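Local coordinates for protein transketolase (Campylobacter jejuni, PDB 3L84) that belongs to the transketolase family of thiamine diphosphate-dependent enzymes and assembles from two copies of the same chain, at residues A163-G168 against G388-A393. Residues are numbered along the deposited sequence; the frame is centred on the assembly and turned at random.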
loop_
_atom_site.group_PDB
_atom_site.type_symbol
_atom_site.label_atom_id
_atom_site.label_comp_id
_atom_site.label_asym_id
_atom_site.label_seq_id
_atom_site.Cartn_x
_atom_site.Cartn_y
_atom_site.Cartn_z
ATOM N N ALA A 163 -10.026 9.721 2.702
ATOM C CA ALA A 163 -11.262 9.933 1.954
ATOM C C ALA A 163 -12.206 10.915 2.633
ATOM O O ALA A 163 -12.838 11.749 1.986
ATOM C CB ALA A 163 -11.978 8.591 1.740
ATOM N N CYS A 164 -12.295 10.809 3.945
ATOM C CA CYS A 164 -13.177 11.703 4.684
ATOM C C CYS A 164 -12.648 13.149 4.654
ATOM O O CYS A 164 -13.431 14.099 4.687
ATOM C CB CYS A 164 -13.371 11.208 6.089
ATOM S SG CYS A 164 -14.394 9.688 6.147
ATOM N N SER A 165 -11.337 13.321 4.546
ATOM C CA SER A 165 -10.761 14.634 4.341
ATOM C C SER A 165 -11.357 15.250 3.081
ATOM O O SER A 165 -11.848 16.379 3.096
ATOM C CB SER A 165 -9.236 14.531 4.218
ATOM O OG SER A 165 -8.639 15.836 4.320
ATOM N N LEU A 166 -11.339 14.506 1.975
ATOM C CA LEU A 166 -11.923 14.985 0.744
ATOM C C LEU A 166 -13.451 15.197 0.841
ATOM O O LEU A 166 -13.993 16.126 0.219
ATOM C CB LEU A 166 -11.613 13.999 -0.409
ATOM C CG LEU A 166 -10.216 14.104 -1.009
ATOM C CD1 LEU A 166 -9.903 12.907 -1.853
ATOM C CD2 LEU A 166 -10.128 15.364 -1.864
ATOM N N ALA A 167 -14.151 14.351 1.607
ATOM C CA ALA A 167 -15.594 14.514 1.731
ATOM C C ALA A 167 -15.933 15.843 2.363
ATOM O O ALA A 167 -16.901 16.485 1.954
ATOM C CB ALA A 167 -16.203 13.374 2.562
ATOM N N GLY A 168 -15.174 16.249 3.374
ATOM C CA GLY A 168 -15.448 17.530 4.027
ATOM C C GLY A 168 -15.115 18.687 3.104
ATOM O O GLY A 168 -15.875 19.645 2.990
ATOM N N GLY A 388 -5.059 15.476 -3.867
ATOM C CA GLY A 388 -4.117 15.697 -2.810
ATOM C C GLY A 388 -3.141 14.530 -2.692
ATOM O O GLY A 388 -3.065 13.669 -3.555
ATOM N N ILE A 389 -2.407 14.478 -1.576
ATOM C CA ILE A 389 -1.359 13.476 -1.370
ATOM C C ILE A 389 -2.026 12.268 -0.716
ATOM O O ILE A 389 -1.810 11.949 0.458
ATOM C CB ILE A 389 -0.138 14.000 -0.629
ATOM C CG1 ILE A 389 0.395 15.317 -1.253
ATOM C CG2 ILE A 389 0.979 12.954 -0.679
ATOM C CD1 ILE A 389 -0.316 16.633 -0.824
ATOM N N ARG A 390 -2.871 11.600 -1.522
ATOM C CA ARG A 390 -3.794 10.586 -1.044
ATOM C C ARG A 390 -3.944 9.489 -2.080
ATOM O O ARG A 390 -5.008 9.262 -2.658
ATOM C CB ARG A 390 -5.185 11.203 -0.762
ATOM C CG ARG A 390 -5.227 12.322 0.256
ATOM C CD ARG A 390 -6.655 12.784 0.432
ATOM N NE ARG A 390 -6.806 13.939 1.308
ATOM C CZ ARG A 390 -6.911 15.195 0.904
ATOM N NH1 ARG A 390 -6.875 15.543 -0.365
ATOM N NH2 ARG A 390 -7.105 16.135 1.821
ATOM N N GLU A 391 -2.867 8.821 -2.386
ATOM C CA GLU A 391 -2.892 7.850 -3.474
ATOM C C GLU A 391 -3.938 6.777 -3.250
ATOM O O GLU A 391 -4.652 6.382 -4.174
ATOM C CB GLU A 391 -1.525 7.184 -3.697
ATOM C CG GLU A 391 -0.407 8.090 -4.136
ATOM C CD GLU A 391 0.316 8.752 -2.983
ATOM O OE1 GLU A 391 -0.027 8.521 -1.786
ATOM O OE2 GLU A 391 1.272 9.514 -3.270
ATOM N N HIS A 392 -3.988 6.263 -2.036
ATOM C CA HIS A 392 -4.850 5.110 -1.765
ATOM C C HIS A 392 -6.317 5.491 -1.881
ATOM O O HIS A 392 -7.087 4.834 -2.587
ATOM C CB HIS A 392 -4.502 4.536 -0.417
ATOM C CG HIS A 392 -4.932 3.146 -0.135
ATOM N ND1 HIS A 392 -5.485 2.250 -1.020
ATOM C CD2 HIS A 392 -4.778 2.490 1.042
ATOM C CE1 HIS A 392 -5.669 1.087 -0.376
ATOM N NE2 HIS A 392 -5.277 1.229 0.863
ATOM N N ALA A 393 -6.732 6.554 -1.202
ATOM C CA ALA A 393 -8.112 7.024 -1.323
ATOM C C ALA A 393 -8.421 7.397 -2.771
ATOM O O ALA A 393 -9.537 7.166 -3.222
ATOM C CB ALA A 393 -8.372 8.195 -0.370
#
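Arg390 reaches across to the helix at 163-168 and meets Ser165 and Leu166 with its guanidinium group. Its CG stands beside the backbone N and anti to the carbonyl carbon (chi1 -59°), and the chain is extended from there to NE. This carries the charged end well beyond its own backbone. NH2 donates a bent hydrogen bond to Ser165 OG at 2.9 Å, with an N-H...O angle of 138°. The hydroxyl lies near the edge of the guanidinium but 28° out of its plane. Ser165 CB sits on the same side of that plane as Leu166, out past the edge formed by NE and NH2, and is 3.6 Å from Arg390 NH2. Leu166 lies over one face of the same group. Its CG is 4.0 Å from Arg390 CZ, and its CD2 is 3.6 Å from Arg390 NH1. The other methyl, CD1, touches the aliphatic part of the arginine at CD. Both segments sit at the meeting of two domains. Helix 158-169 belongs to the thiamine diphosphate binding domain, and Arg390 is the N-cap residue of helix 391-404 in the pyrimidine binding domain. Glu196 of the second subunit hydrogen-bonds to Ser165 OG, and the carbonyl of Ala193 of that subunit accepts from Arg390 NH1. NH1 also donates to Phe387 O in its own chain, which helps fix the rotation of the guanidinium, while Glu162 packs on Arg390 and its OE1 accepts a hydrogen bond from Ala393 N. In the first turn of helix 391-404, Ala393 CB points at the first helix and lies 3.8 Å from Ala163 N. The two small methyls, Ala163 CB and Ala393 CB, come within 4.2 Å.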